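Local coordinates for protein pectate lyase (Paenibacillus sp. 0602, PDB 5GT5) that cleaves polygalacturonate and partly methylated pectins by endo-acting elimination, as a secreted polysaccharide lyase of family 1 that probably depends on calcium, at residues N289-A294 with S417-R422; V336-I341 with V366-Y371. The protein carries 1 engineered substitution. All coordinates share one frame; numbering follows the deposited sequence.

Contact 1: residues N289-A294 with S417-R422; sequences NIIMDA and STLNAR
Leu-419, in the first turn of helix 419-423, aims its side chain at the chain bend of Asn-289 to Ile-291. From CB, which points toward the bend, the chain runs on with CG opposite the backbone N (chi1 -173°), and CG meets the flank of Ile-291 CG1. There it forks. CD1 lies against Asn-289 CB at 3.8 Å. CD2 rests on the backbone, 3.4 Å from Asn-289 C and 3.6 Å from Ile-290 O. The same methyl is 4.0 Å from Ile-291 CG1, the two side chains running antiparallel alongside each other. At the next residue, Asn-420, Ile-291 crosses the side chain at about a right angle; its CD1 methyl ends 3.5 Å from Asn-420 CA and also close to OD1. Beyond this apolar patch two waters bridge the segments side by side, each donating both to Asn-420 OD1 and to Asp-293 OD2; the first lies 2.8 Å from Asn-420 OD1 and 2.9 Å from Asp-293 OD2. Asp-293 OD1 is held separately by Thr-295. Asn-289 turns its amide to other partners, with OD1 accepting from the Asp-414 backbone and ND2 donating to Lys-338 O. Its backbone is in the left-handed helical region (phi/psi 51°/47°), which sharply bends the chain between strands 284-288 and 291-293. No direct hydrogen bond joins the two segments. The C-terminal helix is therefore seated on the outer face of the parallel beta-helix by dispersion contacts of Leu-419 and Ile-291, with a water-bridged polar edge: each water gives one hydrogen to the carboxylate oxygen and one to the amide oxygen, so two acceptors that could not bond each other are joined.

Contact 2: residues V336-I341 with V366-Y371; sequences VEKSVI and VADTIY
Lys-338 and Asp-368 sit at matching bends of successive coils, and their side chains cross at a slant. The lysine chain turns at chi2 (-81°) and then runs straight, carrying NZ to within 2.6 Å of Asp-368 OD2 in a salt bridge that uses the anti lone pair of that oxygen. Asp-368 OD1 is paired with Arg-379, so the carboxylate lies between two cations and probably stays ionised. Thr-369 presents its two branches differently: OG1 accepts from Ser-339 N at 3.2 Å and donates to Ala-367 O at 2.9 Å, while CG2 lies over the Ser-339 carbonyl. Ala-367 O is thus gripped twice, by Thr-369 OG1 and by Lys-338 N, which reach it from opposite faces of its plane. In the preceding coil Ser-339 OG bonds back to Glu-337 O at 3.0 Å, from well above that carbonyl's plane.

Past the bend, Ile-341 and Tyr-371 pack obliquely; Ile-341 CG2 meets the ring at its edge, 3.6 Å from CD1, and the Tyr-371 hydroxyl is hydrogen-bonded to Val-344 O. On the same inner side, Val-336 CB stands 4.1 Å from Val-366 CG2; Pro-347 touches Ile-341 and Tyr-371, and Val-348 touches Val-366. Glu-337 CB and Ala-367 CB face the other way, as do Val-340 and Ile-370, toward the side where Leu-413 and Pro-416 pack. Backbone bonds between the parallel strands flank the bend, including Ala-367 N to Val-336 O (2.9 Å) and Ile-341 N to Ile-370 O (2.8 Å). Lys-338 (phi/psi 52°/45°) and Asp-368 lie in the left-handed helical region at equivalent bends, and Asp-368 forms with Thr-369 a classic beta bulge against Gly-380. Such in-register coils, with aliphatic and aromatic residues stacked inside, are consistent with the right-handed parallel beta-helix of family 1 pectate lyases.

How the contacts relate
The centres of the two contacts lie about 9 Å apart, on the same side of the chain's centre. Strand 291-293 of contact 1 pairs in parallel with strand 340-342 of contact 2, which in turn pairs with 369-372, so three successive coils of the beta-helix run through the pair. Along the chain, contact 2 is nested inside the loop closed by contact 1. Contact 2 stacks coil on coil, whereas segment 417-422 packs on the outside of the coil of 289-294, and its Ser-417 CA also lies 3.7 Å from Ile-370 CD1, so the C-terminal part of the chain is packed back on the coils that make up the body of the enzyme.

Contact 1: residues N289-A294 with S417-R422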
ATOM      1  N   ASN A 289      -7.425   0.765 -23.651  1.00  7.55           N
ATOM      2  CA  ASN A 289      -7.166  -0.319 -24.600  1.00  5.76           C
ATOM      3  C   ASN A 289      -7.867  -1.601 -24.179  1.00  5.72           C
ATOM      4  O   ASN A 289      -7.263  -2.675 -24.183  1.00  8.17           O
ATOM      5  CB  ASN A 289      -5.661  -0.593 -24.751  1.00  7.52           C
ATOM      6  CG  ASN A 289      -4.890   0.532 -25.469  1.00  9.05           C
ATOM      7  OD1 ASN A 289      -3.681   0.652 -25.262  1.00 10.83           O
ATOM      8  ND2 ASN A 289      -5.557   1.317 -26.317  1.00  9.03           N
ATOM      9  N   ILE A 290      -9.145  -1.481 -23.815  1.00  7.09           N
ATOM     10  CA  ILE A 290      -9.963  -2.684 -23.579  1.00  6.43           C
ATOM     11  C   ILE A 290     -10.973  -2.846 -24.692  1.00  6.73           C
ATOM     12  O   ILE A 290     -11.218  -1.895 -25.448  1.00  7.01           O
ATOM     13  CB  ILE A 290     -10.668  -2.707 -22.182  1.00  5.58           C
ATOM     14  CG1 ILE A 290     -11.727  -1.598 -22.041  1.00  7.11           C
ATOM     15  CG2 ILE A 290      -9.591  -2.629 -21.057  1.00  8.04           C
ATOM     16  CD1 ILE A 290     -12.693  -1.851 -20.867  1.00  8.40           C
ATOM     17  N   ILE A 291     -11.539  -4.047 -24.808  1.00  6.16           N
ATOM     18  CA  ILE A 291     -12.594  -4.352 -25.776  1.00  6.95           C
ATOM     19  C   ILE A 291     -13.808  -4.856 -25.022  1.00  7.81           C
ATOM     20  O   ILE A 291     -13.677  -5.773 -24.194  1.00  7.63           O
ATOM     21  CB  ILE A 291     -12.146  -5.434 -26.757  1.00  7.11           C
ATOM     22  CG1 ILE A 291     -10.947  -4.927 -27.560  1.00  9.73           C
ATOM     23  CG2 ILE A 291     -13.288  -5.818 -27.707  1.00  8.90           C
ATOM     24  CD1 ILE A 291     -10.385  -5.969 -28.492  1.00 13.56           C
ATOM     25  N   MET A 292     -14.975  -4.246 -25.260  1.00  5.93           N
ATOM     26  CA  MET A 292     -16.231  -4.804 -24.761  1.00  6.78           C
ATOM     27  C   MET A 292     -16.975  -5.225 -26.011  1.00  7.09           C
ATOM     28  O   MET A 292     -17.481  -4.368 -26.732  1.00  9.07           O
ATOM     29  CB  MET A 292     -17.078  -3.759 -24.030  1.00  8.37           C
ATOM     30  CG  MET A 292     -16.368  -2.999 -22.899  1.00  5.71           C
ATOM     31  SD  MET A 292     -17.530  -1.744 -22.276  1.00  8.27           S
ATOM     32  CE  MET A 292     -16.419  -0.651 -21.396  1.00  9.80           C
ATOM     33  N   ASP A 293     -17.014  -6.515 -26.301  1.00  7.58           N
ATOM     34  CA  ASP A 293     -17.641  -7.036 -27.517  1.00  7.42           C
ATOM     35  C   ASP A 293     -18.768  -7.959 -27.114  1.00  6.18           C
ATOM     36  O   ASP A 293     -18.529  -9.128 -26.747  1.00  8.14           O
ATOM     37  CB  ASP A 293     -16.609  -7.784 -28.356  1.00  7.77           C
ATOM     38  CG  ASP A 293     -17.155  -8.238 -29.671  1.00 10.44           C
ATOM     39  OD1 ASP A 293     -18.379  -8.335 -29.829  1.00  9.72           O
ATOM     40  OD2 ASP A 293     -16.343  -8.504 -30.574  1.00 17.83           O
ATOM     41  N   ALA A 294     -19.995  -7.455 -27.207  1.00  6.16           N
ATOM     42  CA  ALA A 294     -21.192  -8.183 -26.771  1.00  7.46           C
ATOM     43  C   ALA A 294     -22.001  -8.655 -27.990  1.00  6.66           C
ATOM     44  O   ALA A 294     -23.212  -8.825 -27.900  1.00  8.11           O
ATOM     45  CB  ALA A 294     -22.074  -7.286 -25.851  1.00  8.34           C
ATOM     46  N   SER A 417      -7.917   1.341 -33.288  1.00 11.80           N
ATOM     47  CA  SER A 417      -8.273   0.735 -34.585  1.00 12.90           C
ATOM     48  C   SER A 417      -7.610  -0.606 -34.860  1.00 16.05           C
ATOM     49  O   SER A 417      -8.112  -1.381 -35.677  1.00 17.40           O
ATOM     50  CB  SER A 417      -7.981   1.678 -35.767  1.00 14.57           C
ATOM     51  OG  SER A 417      -6.589   1.910 -35.899  1.00 20.56           O
ATOM     52  N   THR A 418      -6.527  -0.896 -34.160  1.00 14.64           N
ATOM     53  CA  THR A 418      -5.839  -2.176 -34.366  1.00 14.99           C
ATOM     54  C   THR A 418      -5.906  -3.049 -33.119  1.00 17.80           C
ATOM     55  O   THR A 418      -5.253  -4.091 -33.021  1.00 15.42           O
ATOM     56  CB  THR A 418      -4.390  -1.925 -34.802  1.00 19.23           C
ATOM     57  OG1 THR A 418      -3.741  -1.059 -33.866  1.00 19.66           O
ATOM     58  CG2 THR A 418      -4.351  -1.297 -36.200  1.00 27.56           C
ATOM     59  N   LEU A 419      -6.719  -2.623 -32.161  1.00 11.49           N
ATOM     60  CA  LEU A 419      -6.734  -3.279 -30.850  1.00  8.90           C
ATOM     61  C   LEU A 419      -7.389  -4.656 -30.896  1.00 10.51           C
ATOM     62  O   LEU A 419      -6.920  -5.594 -30.254  1.00 12.79           O
ATOM     63  CB  LEU A 419      -7.481  -2.380 -29.860  1.00 12.66           C
ATOM     64  CG  LEU A 419      -7.444  -2.835 -28.397  1.00 10.96           C
ATOM     65  CD1 LEU A 419      -6.051  -2.773 -27.867  1.00 13.05           C
ATOM     66  CD2 LEU A 419      -8.340  -1.952 -27.533  1.00 11.31           C
ATOM     67  N   ASN A 420      -8.474  -4.802 -31.657  1.00 10.27           N
ATOM     68  CA  ASN A 420      -9.097  -6.113 -31.748  1.00 12.37           C
ATOM     69  C   ASN A 420      -8.172  -7.155 -32.327  1.00 13.25           C
ATOM     70  O   ASN A 420      -8.084  -8.282 -31.807  1.00 14.00           O
ATOM     71  CB  ASN A 420     -10.384  -6.074 -32.568  1.00 18.21           C
ATOM     72  CG  ASN A 420     -11.248  -7.287 -32.318  1.00 20.08           C
ATOM     73  OD1 ASN A 420     -11.999  -7.326 -31.343  1.00 20.00           O
ATOM     74  ND2 ASN A 420     -11.145  -8.291 -33.189  1.00 19.35           N
ATOM     75  N   ALA A 421      -7.452  -6.784 -33.383  1.00 11.61           N
ATOM     76  CA  ALA A 421      -6.487  -7.700 -33.985  1.00 13.97           C
ATOM     77  C   ALA A 421      -5.388  -8.071 -32.990  1.00 14.15           C
ATOM     78  O   ALA A 421      -5.006  -9.245 -32.881  1.00 14.27           O
ATOM     79  CB  ALA A 421      -5.876  -7.085 -35.237  1.00 15.13           C
ATOM     80  N   ARG A 422      -4.889  -7.085 -32.247  1.00 10.40           N
ATOM     81  CA  ARG A 422      -3.812  -7.340 -31.274  1.00 13.46           C
ATOM     82  C   ARG A 422      -4.249  -8.255 -30.140  1.00 12.85           C
ATOM     83  O   ARG A 422      -3.524  -9.190 -29.780  1.00 14.63           O
ATOM     84  CB  ARG A 422      -3.267  -6.023 -30.707  1.00 15.12           C
ATOM     85  CG  ARG A 422      -2.165  -6.224 -29.621  1.00 15.12           C
ATOM     86  CD  ARG A 422      -0.894  -6.783 -30.267  1.00 17.13           C
ATOM     87  NE  ARG A 422       0.163  -7.116 -29.308  1.00 15.44           N
ATOM     88  CZ  ARG A 422       0.232  -8.251 -28.637  1.00 13.51           C
ATOM     89  NH1 ARG A 422      -0.691  -9.184 -28.794  1.00 13.96           N
ATOM     90  NH2 ARG A 422       1.259  -8.443 -27.797  1.00 16.09           N
TER
HETATM   91  O   HOH W   1     -13.638  -9.266 -30.050  1.00 18.58           O
HETATM   92  O   HOH W   2     -14.724  -6.120 -31.166  1.00 26.60           O

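Contact 2: residues V336-I341 with V366-Y371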
ATOM      1  N   VAL A 336     -12.574   5.692 -19.429  1.00  9.08           N
ATOM      2  CA  VAL A 336     -12.296   4.673 -20.463  1.00  7.37           C
ATOM      3  C   VAL A 336     -11.667   5.365 -21.643  1.00  9.32           C
ATOM      4  O   VAL A 336     -12.201   6.384 -22.104  1.00  8.61           O
ATOM      5  CB  VAL A 336     -13.575   3.985 -20.921  1.00  5.95           C
ATOM      6  CG1 VAL A 336     -13.258   2.987 -22.032  1.00  8.94           C
ATOM      7  CG2 VAL A 336     -14.267   3.296 -19.727  1.00  8.32           C
ATOM      8  N   GLU A 337     -10.536   4.870 -22.133  1.00  7.95           N
ATOM      9  CA  GLU A 337      -9.929   5.486 -23.311  1.00  8.98           C
ATOM     10  C   GLU A 337      -9.355   4.503 -24.304  1.00  7.54           C
ATOM     11  O   GLU A 337      -8.913   3.404 -23.940  1.00  7.96           O
ATOM     12  CB  GLU A 337      -8.908   6.557 -22.950  1.00 15.52           C
ATOM     13  CG  GLU A 337      -7.710   6.060 -22.256  1.00 14.51           C
ATOM     14  CD  GLU A 337      -6.811   7.179 -21.702  1.00 19.08           C
ATOM     15  OE1 GLU A 337      -6.769   8.311 -22.259  1.00 17.96           O
ATOM     16  OE2 GLU A 337      -6.178   6.925 -20.663  1.00 13.85           O
ATOM     17  N   LYS A 338      -9.339   4.915 -25.567  1.00  7.88           N
ATOM     18  CA  LYS A 338      -8.677   4.174 -26.621  1.00  7.75           C
ATOM     19  C   LYS A 338      -9.150   2.734 -26.624  1.00  6.98           C
ATOM     20  O   LYS A 338      -8.367   1.802 -26.707  1.00  8.28           O
ATOM     21  CB  LYS A 338      -7.150   4.279 -26.454  1.00  9.56           C
ATOM     22  CG  LYS A 338      -6.594   5.701 -26.482  1.00 10.38           C
ATOM     23  CD  LYS A 338      -6.426   6.236 -27.902  1.00 12.95           C
ATOM     24  CE  LYS A 338      -5.843   7.660 -27.877  1.00 13.07           C
ATOM     25  NZ  LYS A 338      -5.797   8.242 -29.253  1.00 15.81           N
ATOM     26  N   SER A 339     -10.456   2.566 -26.507  1.00  6.39           N
ATOM     27  CA  SER A 339     -11.031   1.235 -26.425  1.00  7.18           C
ATOM     28  C   SER A 339     -11.947   0.955 -27.614  1.00  7.82           C
ATOM     29  O   SER A 339     -12.118   1.821 -28.486  1.00  7.58           O
ATOM     30  CB  SER A 339     -11.752   1.090 -25.094  1.00  7.64           C
ATOM     31  OG  SER A 339     -10.786   1.114 -24.033  1.00  6.54           O
ATOM     32  N   VAL A 340     -12.470  -0.271 -27.671  1.00  8.36           N
ATOM     33  CA  VAL A 340     -13.418  -0.705 -28.694  1.00  6.45           C
ATOM     34  C   VAL A 340     -14.647  -1.288 -28.006  1.00  8.01           C
ATOM     35  O   VAL A 340     -14.518  -2.170 -27.142  1.00  8.66           O
ATOM     36  CB  VAL A 340     -12.769  -1.795 -29.575  1.00  7.53           C
ATOM     37  CG1 VAL A 340     -13.785  -2.310 -30.586  1.00 11.77           C
ATOM     38  CG2 VAL A 340     -11.506  -1.245 -30.258  1.00 10.07           C
ATOM     39  N   ILE A 341     -15.832  -0.791 -28.363  1.00  6.78           N
ATOM     40  CA  ILE A 341     -17.090  -1.241 -27.772  1.00  6.17           C
ATOM     41  C   ILE A 341     -18.021  -1.618 -28.904  1.00  7.95           C
ATOM     42  O   ILE A 341     -18.287  -0.798 -29.804  1.00 10.50           O
ATOM     43  CB  ILE A 341     -17.717  -0.129 -26.902  1.00  6.83           C
ATOM     44  CG1 ILE A 341     -16.741   0.215 -25.755  1.00  7.22           C
ATOM     45  CG2 ILE A 341     -19.054  -0.558 -26.317  1.00  7.93           C
ATOM     46  CD1 ILE A 341     -17.219   1.337 -24.855  1.00  8.91           C
ATOM     47  N   VAL A 366     -15.340   9.012 -21.510  1.00  9.17           N
ATOM     48  CA  VAL A 366     -14.718   8.135 -22.484  1.00  8.27           C
ATOM     49  C   VAL A 366     -13.973   9.005 -23.487  1.00  8.31           C
ATOM     50  O   VAL A 366     -14.532  10.010 -24.011  1.00  9.97           O
ATOM     51  CB  VAL A 366     -15.771   7.276 -23.199  1.00  7.82           C
ATOM     52  CG1 VAL A 366     -15.085   6.309 -24.186  1.00  9.51           C
ATOM     53  CG2 VAL A 366     -16.582   6.516 -22.186  1.00  9.60           C
ATOM     54  N   ALA A 367     -12.750   8.610 -23.798  1.00  8.35           N
ATOM     55  CA  ALA A 367     -11.869   9.320 -24.730  1.00  9.85           C
ATOM     56  C   ALA A 367     -11.500   8.412 -25.895  1.00 10.26           C
ATOM     57  O   ALA A 367     -11.226   7.219 -25.719  1.00  7.74           O
ATOM     58  CB  ALA A 367     -10.605   9.771 -24.037  1.00 11.28           C
ATOM     59  N   ASP A 368     -11.486   9.006 -27.089  1.00  9.47           N
ATOM     60  CA  ASP A 368     -11.112   8.352 -28.351  1.00  8.59           C
ATOM     61  C   ASP A 368     -11.355   6.853 -28.400  1.00  6.75           C
ATOM     62  O   ASP A 368     -10.414   6.046 -28.415  1.00 10.34           O
ATOM     63  CB  ASP A 368      -9.654   8.675 -28.715  1.00 11.21           C
ATOM     64  CG  ASP A 368      -9.318   8.327 -30.153  1.00 12.21           C
ATOM     65  OD1 ASP A 368     -10.234   8.353 -31.005  1.00 12.35           O
ATOM     66  OD2 ASP A 368      -8.141   8.007 -30.428  1.00 15.79           O
ATOM     67  N   THR A 369     -12.631   6.489 -28.420  1.00  7.16           N
ATOM     68  CA  THR A 369     -13.050   5.096 -28.399  1.00  8.53           C
ATOM     69  C   THR A 369     -13.939   4.798 -29.580  1.00  7.70           C
ATOM     70  O   THR A 369     -14.741   5.634 -30.005  1.00  8.05           O
ATOM     71  CB  THR A 369     -13.740   4.833 -27.062  1.00  6.53           C
ATOM     72  OG1 THR A 369     -12.716   4.736 -26.071  1.00  7.45           O
ATOM     73  CG2 THR A 369     -14.516   3.558 -27.037  1.00  8.59           C
ATOM     74  N   ILE A 370     -13.764   3.611 -30.139  1.00  6.99           N
ATOM     75  CA  ILE A 370     -14.559   3.123 -31.252  1.00  6.61           C
ATOM     76  C   ILE A 370     -15.804   2.425 -30.735  1.00  9.02           C
ATOM     77  O   ILE A 370     -15.710   1.568 -29.854  1.00 11.75           O
ATOM     78  CB  ILE A 370     -13.692   2.174 -32.113  1.00 10.08           C
ATOM     79  CG1 ILE A 370     -12.561   2.990 -32.759  1.00 10.31           C
ATOM     80  CG2 ILE A 370     -14.525   1.451 -33.177  1.00 12.51           C
ATOM     81  CD1 ILE A 370     -11.512   2.118 -33.513  1.00  9.99           C
ATOM     82  N   TYR A 371     -16.963   2.807 -31.268  1.00  8.24           N
ATOM     83  CA  TYR A 371     -18.235   2.267 -30.832  1.00  7.80           C
ATOM     84  C   TYR A 371     -19.071   1.846 -32.025  1.00  9.21           C
ATOM     85  O   TYR A 371     -19.113   2.548 -33.053  1.00 11.93           O
ATOM     86  CB  TYR A 371     -18.989   3.319 -30.015  1.00  8.33           C
ATOM     87  CG  TYR A 371     -20.330   2.874 -29.538  1.00  8.77           C
ATOM     88  CD1 TYR A 371     -20.454   2.008 -28.448  1.00  8.09           C
ATOM     89  CD2 TYR A 371     -21.483   3.295 -30.187  1.00  9.68           C
ATOM     90  CE1 TYR A 371     -21.728   1.596 -28.010  1.00  8.38           C
ATOM     91  CE2 TYR A 371     -22.744   2.886 -29.780  1.00  9.21           C
ATOM     92  CZ  TYR A 371     -22.865   2.035 -28.687  1.00  8.29           C
ATOM     93  OH  TYR A 371     -24.120   1.654 -28.281  1.00 10.07           O
TER